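Local coordinates for protein naphthalene dioxygenase large subunit (Rhodococcus sp., PDB 2B1X) that serves as the large, iron-bearing subunit of a Rieske non-haem iron dioxygenase, carrying a [2Fe-2S] cluster and a mononuclear iron centre, at residues 216-230 / 361-375. Numbering follows the deposited sequence.
Sequences HTMMTHRSMVELGLA and TFGISGGFEQDDAEN. With FE (Fe (III) ion), chain G.
His-216, His-221 and Asp-372 meet at one iron ion, a worked example of the facial triad of two histidines and one carboxylate at the mononuclear centre of Rieske oxygenases. Both histidines bind through NE2, each 2.1 Å from the iron, while Asp-372 reaches across from helix 369-382 and is bidentate, with OD1 at 2.4 Å and OD2 at 2.3 Å; two waters complete the shell. The carboxylate plane stands 78° from the ring of His-221, and OD2 lies at that ring's edge.

Beyond the iron bond, second-shell residues hold this imidazole from both faces. CD2 of Phe-368 sits over the centre of one face, 3.3 Å from His-221 CG, with the ring planes inclined at 49°; CG2 of Thr-220 covers the opposite face nearer the rim. The phenyl ring is itself backed by Met-224, whose chain, bent at chi2 (-54°) and chi3, lays CG over its face and brings CE to 3.6 Å from Phe-368 CE1. Ala-230 CB adds a further apolar contact at CZ.

Across the subunit boundaries, Thr-220 OG1 hydrogen-bonds to Tyr-110 O of the second subunit, a residue of that subunit's Rieske cluster pocket, while Asp-371 OD2 forms a salt bridge with Arg-80 of the small subunit. A water shared with Gly-367 O is consistent with Asp-371 orienting the metal-bound histidine: His-221 ND1 donates to it at 2.8 Å, and it lies 2.7 Å from Asp-371 OD2.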
ATOM      1  N   HIS A 216       0.371  24.275 -23.494  1.00 13.05           N
ATOM      2  CA  HIS A 216      -0.181  22.896 -23.382  1.00 12.74           C
ATOM      3  C   HIS A 216      -1.613  22.717 -23.873  1.00 12.14           C
ATOM      4  O   HIS A 216      -2.028  21.625 -24.226  1.00 11.96           O
ATOM      5  CB  HIS A 216      -0.020  22.319 -21.948  1.00 12.58           C
ATOM      6  CG  HIS A 216      -1.087  22.745 -20.981  1.00 13.39           C
ATOM      7  ND1 HIS A 216      -1.182  24.035 -20.494  1.00 13.56           N
ATOM      8  CD2 HIS A 216      -2.126  22.061 -20.433  1.00 14.34           C
ATOM      9  CE1 HIS A 216      -2.220  24.116 -19.676  1.00 13.26           C
ATOM     10  NE2 HIS A 216      -2.807  22.934 -19.616  1.00 12.60           N
ATOM     11  N   THR A 217      -2.364  23.796 -23.896  1.00 12.83           N
ATOM     12  CA  THR A 217      -3.759  23.749 -24.348  1.00 12.39           C
ATOM     13  C   THR A 217      -3.908  23.005 -25.671  1.00 12.58           C
ATOM     14  O   THR A 217      -4.702  22.083 -25.738  1.00 11.78           O
ATOM     15  CB  THR A 217      -4.318  25.156 -24.491  1.00 12.65           C
ATOM     16  OG1 THR A 217      -4.328  25.799 -23.221  1.00 13.20           O
ATOM     17  CG2 THR A 217      -5.807  25.115 -24.888  1.00 12.39           C
ATOM     18  N   MET A 218      -3.092  23.340 -26.688  1.00 12.55           N
ATOM     19  CA  MET A 218      -3.295  22.775 -28.049  1.00 13.29           C
ATOM     20  C   MET A 218      -3.207  21.230 -28.109  1.00 12.82           C
ATOM     21  O   MET A 218      -3.964  20.598 -28.839  1.00 12.64           O
ATOM     22  CB  MET A 218      -2.362  23.407 -29.087  1.00 13.07           C
ATOM     23  CG  MET A 218      -2.362  24.952 -29.151  1.00 16.72           C
ATOM     24  SD  MET A 218      -1.101  25.519 -30.430  1.00 25.33           S
ATOM     25  CE  MET A 218       0.394  25.556 -29.395  1.00 21.60           C
ATOM     26  N   MET A 219      -2.263  20.637 -27.364  1.00 12.80           N
ATOM     27  CA  MET A 219      -2.142  19.179 -27.334  1.00 11.71           C
ATOM     28  C   MET A 219      -2.870  18.502 -26.158  1.00 11.43           C
ATOM     29  O   MET A 219      -3.699  17.604 -26.372  1.00 10.80           O
ATOM     30  CB  MET A 219      -0.699  18.738 -27.397  1.00 12.27           C
ATOM     31  CG  MET A 219      -0.551  17.204 -27.562  1.00 13.13           C
ATOM     32  SD  MET A 219      -0.887  16.697 -29.289  1.00 19.42           S
ATOM     33  CE  MET A 219      -2.531  16.514 -29.305  1.00 22.31           C
ATOM     34  N   THR A 220      -2.584  18.936 -24.924  1.00 10.54           N
ATOM     35  CA  THR A 220      -3.238  18.314 -23.759  1.00 10.59           C
ATOM     36  C   THR A 220      -4.759  18.384 -23.865  1.00 10.45           C
ATOM     37  O   THR A 220      -5.489  17.435 -23.505  1.00 10.27           O
ATOM     38  CB  THR A 220      -2.798  18.989 -22.428  1.00 10.81           C
ATOM     39  OG1 THR A 220      -1.388  18.781 -22.230  1.00 11.02           O
ATOM     40  CG2 THR A 220      -3.436  18.265 -21.223  1.00  9.70           C
ATOM     41  N   HIS A 221      -5.239  19.527 -24.327  1.00 10.36           N
ATOM     42  CA  HIS A 221      -6.663  19.773 -24.405  1.00 10.73           C
ATOM     43  C   HIS A 221      -7.231  19.772 -25.824  1.00 11.73           C
ATOM     44  O   HIS A 221      -8.288  20.382 -26.087  1.00 11.94           O
ATOM     45  CB  HIS A 221      -6.987  21.070 -23.650  1.00 10.76           C
ATOM     46  CG  HIS A 221      -6.540  21.033 -22.226  1.00 10.93           C
ATOM     47  ND1 HIS A 221      -6.864  19.987 -21.386  1.00 10.43           N
ATOM     48  CD2 HIS A 221      -5.739  21.864 -21.512  1.00 10.71           C
ATOM     49  CE1 HIS A 221      -6.289  20.183 -20.210  1.00 10.31           C
ATOM     50  NE2 HIS A 221      -5.602  21.309 -20.259  1.00 11.42           N
ATOM     51  N   ARG A 222      -6.547  19.054 -26.714  1.00 12.49           N
ATOM     52  CA  ARG A 222      -6.963  18.860 -28.080  1.00 13.74           C
ATOM     53  C   ARG A 222      -8.393  18.314 -28.185  1.00 14.03           C
ATOM     54  O   ARG A 222      -9.145  18.762 -29.049  1.00 13.37           O
ATOM     55  CB  ARG A 222      -6.005  17.915 -28.797  1.00 15.10           C
ATOM     56  CG  ARG A 222      -6.288  17.724 -30.294  1.00 16.41           C
ATOM     57  CD  ARG A 222      -6.397  19.018 -31.108  1.00 20.78           C
ATOM     58  NE  ARG A 222      -6.990  18.765 -32.424  1.00 23.49           N
ATOM     59  CZ  ARG A 222      -7.187  19.679 -33.369  1.00 24.20           C
ATOM     60  NH1 ARG A 222      -6.870  20.949 -33.164  1.00 23.46           N
ATOM     61  NH2 ARG A 222      -7.711  19.302 -34.528  1.00 25.59           N
ATOM     62  N   SER A 223      -8.765  17.362 -27.322  1.00 13.13           N
ATOM     63  CA  SER A 223     -10.144  16.860 -27.289  1.00 13.01           C
ATOM     64  C   SER A 223     -11.149  17.991 -27.089  1.00 13.14           C
ATOM     65  O   SER A 223     -12.226  17.981 -27.689  1.00 13.68           O
ATOM     66  CB  SER A 223     -10.319  15.828 -26.181  1.00 13.07           C
ATOM     67  OG  SER A 223     -10.145  16.430 -24.906  1.00 13.01           O
ATOM     68  N   MET A 224     -10.814  18.934 -26.210  1.00 12.97           N
ATOM     69  CA  MET A 224     -11.703  20.049 -25.897  1.00 14.48           C
ATOM     70  C   MET A 224     -11.723  21.107 -27.006  1.00 14.38           C
ATOM     71  O   MET A 224     -12.751  21.743 -27.233  1.00 14.93           O
ATOM     72  CB  MET A 224     -11.351  20.670 -24.526  1.00 14.32           C
ATOM     73  CG  MET A 224     -11.423  19.687 -23.334  1.00 15.09           C
ATOM     74  SD  MET A 224     -13.021  18.845 -23.207  1.00 21.29           S
ATOM     75  CE  MET A 224     -13.945  19.970 -22.184  1.00 20.61           C
ATOM     76  N   VAL A 225     -10.588  21.297 -27.682  1.00 14.77           N
ATOM     77  CA  VAL A 225     -10.544  22.077 -28.913  1.00 15.92           C
ATOM     78  C   VAL A 225     -11.520  21.465 -29.943  1.00 17.29           C
ATOM     79  O   VAL A 225     -12.275  22.181 -30.568  1.00 18.11           O
ATOM     80  CB  VAL A 225      -9.097  22.172 -29.517  1.00 15.03           C
ATOM     81  CG1 VAL A 225      -9.099  22.757 -30.949  1.00 16.17           C
ATOM     82  CG2 VAL A 225      -8.211  23.003 -28.639  1.00 14.27           C
ATOM     83  N   GLU A 226     -11.497  20.143 -30.123  1.00 18.09           N
ATOM     84  CA  GLU A 226     -12.409  19.523 -31.096  1.00 19.48           C
ATOM     85  C   GLU A 226     -13.895  19.629 -30.719  1.00 18.83           C
ATOM     86  O   GLU A 226     -14.768  19.711 -31.583  1.00 19.31           O
ATOM     87  CB  GLU A 226     -12.000  18.083 -31.391  1.00 19.84           C
ATOM     88  CG  GLU A 226     -10.564  18.039 -31.868  1.00 23.82           C
ATOM     89  CD  GLU A 226     -10.194  16.809 -32.666  1.00 27.82           C
ATOM     90  OE1 GLU A 226      -9.385  16.984 -33.609  1.00 30.34           O
ATOM     91  OE2 GLU A 226     -10.699  15.700 -32.353  1.00 28.38           O
ATOM     92  N   LEU A 227     -14.175  19.662 -29.429  1.00 18.49           N
ATOM     93  CA  LEU A 227     -15.542  19.781 -28.967  1.00 18.22           C
ATOM     94  C   LEU A 227     -16.043  21.219 -28.907  1.00 18.35           C
ATOM     95  O   LEU A 227     -17.202  21.430 -28.636  1.00 18.64           O
ATOM     96  CB  LEU A 227     -15.695  19.123 -27.594  1.00 17.51           C
ATOM     97  CG  LEU A 227     -15.483  17.614 -27.452  1.00 17.90           C
ATOM     98  CD1 LEU A 227     -15.909  17.131 -26.053  1.00 16.83           C
ATOM     99  CD2 LEU A 227     -16.185  16.821 -28.554  1.00 19.94           C
ATOM    100  N   GLY A 228     -15.168  22.198 -29.138  1.00 18.92           N
ATOM    101  CA  GLY A 228     -15.548  23.598 -29.175  1.00 19.31           C
ATOM    102  C   GLY A 228     -15.456  24.298 -27.838  1.00 20.05           C
ATOM    103  O   GLY A 228     -15.914  25.429 -27.694  1.00 19.47           O
ATOM    104  N   LEU A 229     -14.844  23.637 -26.844  1.00 21.31           N
ATOM    105  CA  LEU A 229     -14.756  24.198 -25.495  1.00 21.79           C
ATOM    106  C   LEU A 229     -13.443  24.939 -25.219  1.00 22.04           C
ATOM    107  O   LEU A 229     -13.433  25.907 -24.451  1.00 22.90           O
ATOM    108  CB  LEU A 229     -14.992  23.114 -24.431  1.00 22.61           C
ATOM    109  CG  LEU A 229     -16.456  22.755 -24.183  1.00 23.69           C
ATOM    110  CD1 LEU A 229     -16.767  21.401 -24.778  1.00 24.01           C
ATOM    111  CD2 LEU A 229     -16.711  22.759 -22.692  1.00 26.59           C
ATOM    112  N   ALA A 230     -12.346  24.498 -25.832  1.00 21.75           N
ATOM    113  CA  ALA A 230     -11.072  25.218 -25.727  1.00 21.51           C
ATOM    114  C   ALA A 230     -10.922  26.128 -26.941  1.00 22.37           C
ATOM    115  O   ALA A 230     -11.536  25.857 -27.976  1.00 21.84           O
ATOM    116  CB  ALA A 230      -9.911  24.245 -25.640  1.00 21.20           C
ATOM    117  N   THR A 361     -15.192  21.281 -16.686  1.00 11.11           N
ATOM    118  CA  THR A 361     -13.871  21.570 -17.274  1.00 11.21           C
ATOM    119  C   THR A 361     -12.719  21.266 -16.342  1.00 12.13           C
ATOM    120  O   THR A 361     -11.771  20.578 -16.739  1.00 12.61           O
ATOM    121  CB  THR A 361     -13.766  23.033 -17.831  1.00 10.86           C
ATOM    122  OG1 THR A 361     -13.978  23.981 -16.778  1.00 11.57           O
ATOM    123  CG2 THR A 361     -14.891  23.309 -18.846  1.00  9.79           C
ATOM    124  N   PHE A 362     -12.816  21.761 -15.103  1.00 12.53           N
ATOM    125  CA  PHE A 362     -11.763  21.588 -14.121  1.00 12.22           C
ATOM    126  C   PHE A 362     -12.254  20.802 -12.891  1.00 12.07           C
ATOM    127  O   PHE A 362     -13.401  20.369 -12.842  1.00 13.48           O
ATOM    128  CB  PHE A 362     -11.093  22.946 -13.781  1.00 11.30           C
ATOM    129  CG  PHE A 362     -10.206  23.439 -14.893  1.00 13.20           C
ATOM    130  CD1 PHE A 362     -10.754  24.067 -16.012  1.00  9.96           C
ATOM    131  CD2 PHE A 362      -8.840  23.197 -14.867  1.00 13.21           C
ATOM    132  CE1 PHE A 362      -9.934  24.461 -17.082  1.00 13.01           C
ATOM    133  CE2 PHE A 362      -7.990  23.605 -15.936  1.00 15.38           C
ATOM    134  CZ  PHE A 362      -8.559  24.227 -17.051  1.00 13.42           C
ATOM    135  N   GLY A 363     -11.383  20.581 -11.920  1.00 11.36           N
ATOM    136  CA  GLY A 363     -11.737  19.662 -10.852  1.00 11.93           C
ATOM    137  C   GLY A 363     -11.567  18.185 -11.232  1.00 12.00           C
ATOM    138  O   GLY A 363     -11.073  17.842 -12.317  1.00 11.71           O
ATOM    139  N   ILE A 364     -11.970  17.312 -10.314  1.00 11.38           N
ATOM    140  CA  ILE A 364     -11.669  15.869 -10.381  1.00 11.17           C
ATOM    141  C   ILE A 364     -12.287  15.151 -11.588  1.00 11.80           C
ATOM    142  O   ILE A 364     -11.748  14.155 -12.084  1.00 11.37           O
ATOM    143  CB  ILE A 364     -12.135  15.228  -9.044  1.00 11.27           C
ATOM    144  CG1 ILE A 364     -11.464  13.871  -8.795  1.00 11.06           C
ATOM    145  CG2 ILE A 364     -13.665  15.107  -9.005  1.00 10.76           C
ATOM    146  CD1 ILE A 364     -11.890  13.230  -7.523  1.00  9.63           C
ATOM    147  N   SER A 365     -13.447  15.630 -12.045  1.00 11.07           N
ATOM    148  CA  SER A 365     -14.087  15.014 -13.186  1.00 12.14           C
ATOM    149  C   SER A 365     -14.055  15.912 -14.450  1.00 11.55           C
ATOM    150  O   SER A 365     -14.594  15.549 -15.481  1.00 12.20           O
ATOM    151  CB  SER A 365     -15.535  14.599 -12.842  1.00 12.56           C
ATOM    152  OG  SER A 365     -16.369  15.747 -12.690  1.00 12.34           O
ATOM    153  N   GLY A 366     -13.404  17.061 -14.367  1.00 10.79           N
ATOM    154  CA  GLY A 366     -13.375  17.998 -15.478  1.00 11.76           C
ATOM    155  C   GLY A 366     -12.690  17.441 -16.723  1.00 11.70           C
ATOM    156  O   GLY A 366     -11.676  16.772 -16.599  1.00 11.30           O
ATOM    157  N   GLY A 367     -13.236  17.740 -17.896  1.00 10.26           N
ATOM    158  CA  GLY A 367     -12.684  17.282 -19.168  1.00 11.29           C
ATOM    159  C   GLY A 367     -11.318  17.846 -19.517  1.00 12.18           C
ATOM    160  O   GLY A 367     -10.565  17.210 -20.307  1.00 12.70           O
ATOM    161  N   PHE A 368     -10.961  19.009 -18.952  1.00 11.21           N
ATOM    162  CA  PHE A 368      -9.594  19.516 -19.079  1.00 11.11           C
ATOM    163  C   PHE A 368      -8.698  18.841 -18.012  1.00 11.14           C
ATOM    164  O   PHE A 368      -7.721  18.182 -18.345  1.00 11.40           O
ATOM    165  CB  PHE A 368      -9.510  21.045 -18.850  1.00 10.61           C
ATOM    166  CG  PHE A 368     -10.015  21.869 -19.997  1.00 11.14           C
ATOM    167  CD1 PHE A 368     -11.378  21.950 -20.269  1.00 11.73           C
ATOM    168  CD2 PHE A 368      -9.129  22.600 -20.792  1.00 10.21           C
ATOM    169  CE1 PHE A 368     -11.845  22.713 -21.356  1.00 10.11           C
ATOM    170  CE2 PHE A 368      -9.581  23.361 -21.852  1.00 10.48           C
ATOM    171  CZ  PHE A 368     -10.946  23.416 -22.132  1.00 10.49           C
ATOM    172  N   GLU A 369      -9.055  19.026 -16.738  1.00 11.12           N
ATOM    173  CA  GLU A 369      -8.151  18.684 -15.644  1.00 11.89           C
ATOM    174  C   GLU A 369      -7.833  17.182 -15.581  1.00 11.77           C
ATOM    175  O   GLU A 369      -6.741  16.812 -15.177  1.00 12.27           O
ATOM    176  CB  GLU A 369      -8.649  19.201 -14.288  1.00 11.58           C
ATOM    177  CG  GLU A 369      -7.606  19.119 -13.182  1.00 13.15           C
ATOM    178  CD  GLU A 369      -7.519  20.414 -12.369  1.00 17.13           C
ATOM    179  OE1 GLU A 369      -8.526  20.758 -11.688  1.00 15.49           O
ATOM    180  OE2 GLU A 369      -6.431  21.078 -12.402  1.00 17.06           O
ATOM    181  N   GLN A 370      -8.759  16.324 -15.998  1.00 11.73           N
ATOM    182  CA  GLN A 370      -8.449  14.902 -15.952  1.00 12.14           C
ATOM    183  C   GLN A 370      -7.239  14.546 -16.819  1.00 11.99           C
ATOM    184  O   GLN A 370      -6.463  13.671 -16.439  1.00 12.33           O
ATOM    185  CB  GLN A 370      -9.685  14.039 -16.253  1.00 11.94           C
ATOM    186  CG  GLN A 370     -10.202  14.111 -17.676  1.00 12.96           C
ATOM    187  CD  GLN A 370     -11.482  13.310 -17.818  1.00 14.15           C
ATOM    188  OE1 GLN A 370     -11.473  12.235 -18.439  1.00 11.77           O
ATOM    189  NE2 GLN A 370     -12.581  13.815 -17.234  1.00 12.23           N
ATOM    190  N   ASP A 371      -7.057  15.224 -17.957  1.00 11.41           N
ATOM    191  CA  ASP A 371      -5.859  14.999 -18.779  1.00 12.03           C
ATOM    192  C   ASP A 371      -4.606  15.645 -18.228  1.00 12.14           C
ATOM    193  O   ASP A 371      -3.496  15.100 -18.386  1.00 11.85           O
ATOM    194  CB  ASP A 371      -6.043  15.504 -20.218  1.00 11.72           C
ATOM    195  CG  ASP A 371      -7.043  14.695 -21.014  1.00 13.17           C
ATOM    196  OD1 ASP A 371      -7.506  13.585 -20.595  1.00 11.57           O
ATOM    197  OD2 ASP A 371      -7.429  15.115 -22.102  1.00 12.90           O
ATOM    198  N   ASP A 372      -4.759  16.841 -17.637  1.00 12.01           N
ATOM    199  CA  ASP A 372      -3.664  17.460 -16.893  1.00 12.20           C
ATOM    200  C   ASP A 372      -3.111  16.483 -15.868  1.00 12.10           C
ATOM    201  O   ASP A 372      -1.888  16.286 -15.787  1.00 13.42           O
ATOM    202  CB  ASP A 372      -4.097  18.779 -16.203  1.00 11.97           C
ATOM    203  CG  ASP A 372      -4.339  19.897 -17.184  1.00 12.63           C
ATOM    204  OD1 ASP A 372      -3.447  20.157 -18.033  1.00 13.26           O
ATOM    205  OD2 ASP A 372      -5.401  20.576 -17.217  1.00 13.30           O
ATOM    206  N   ALA A 373      -4.002  15.845 -15.107  1.00 12.13           N
ATOM    207  CA  ALA A 373      -3.575  14.887 -14.104  1.00 11.94           C
ATOM    208  C   ALA A 373      -2.784  13.721 -14.706  1.00 12.19           C
ATOM    209  O   ALA A 373      -1.782  13.276 -14.137  1.00 12.26           O
ATOM    210  CB  ALA A 373      -4.780  14.326 -13.281  1.00 11.68           C
ATOM    211  N   GLU A 374      -3.292  13.172 -15.802  1.00 12.56           N
ATOM    212  CA  GLU A 374      -2.613  12.069 -16.464  1.00 13.10           C
ATOM    213  C   GLU A 374      -1.193  12.479 -16.882  1.00 12.94           C
ATOM    214  O   GLU A 374      -0.232  11.730 -16.658  1.00 12.41           O
ATOM    215  CB  GLU A 374      -3.430  11.536 -17.638  1.00 13.02           C
ATOM    216  CG  GLU A 374      -2.710  10.470 -18.472  1.00 13.87           C
ATOM    217  CD  GLU A 374      -2.654   9.074 -17.839  1.00 15.73           C
ATOM    218  OE1 GLU A 374      -3.251   8.795 -16.751  1.00 14.16           O
ATOM    219  OE2 GLU A 374      -2.010   8.204 -18.458  1.00 16.16           O
ATOM    220  N   ASN A 375      -1.057  13.659 -17.463  1.00 12.69           N
ATOM    221  CA  ASN A 375       0.282  14.118 -17.838  1.00 13.02           C
ATOM    222  C   ASN A 375       1.271  14.229 -16.660  1.00 12.16           C
ATOM    223  O   ASN A 375       2.428  13.823 -16.779  1.00 11.02           O
ATOM    224  CB  ASN A 375       0.226  15.454 -18.573  1.00 13.02           C
ATOM    225  CG  ASN A 375      -0.394  15.344 -20.002  1.00 16.00           C
ATOM    226  OD1 ASN A 375      -0.604  14.260 -20.541  1.00 19.50           O
ATOM    227  ND2 ASN A 375      -0.705  16.479 -20.568  1.00 18.23           N
TER
HETATM  228 FE    FE G 502      -4.505  22.175 -18.643  1.00 19.70          FE
HETATM  229  O   HOH W   1      -8.258  17.696 -22.014  1.00 23.45           O
HETATM  230  O   HOH W   2      -5.530  24.132 -18.789  1.00 21.56           O
HETATM  231  O   HOH W   3      -3.851  23.076 -16.654  1.00 26.37           O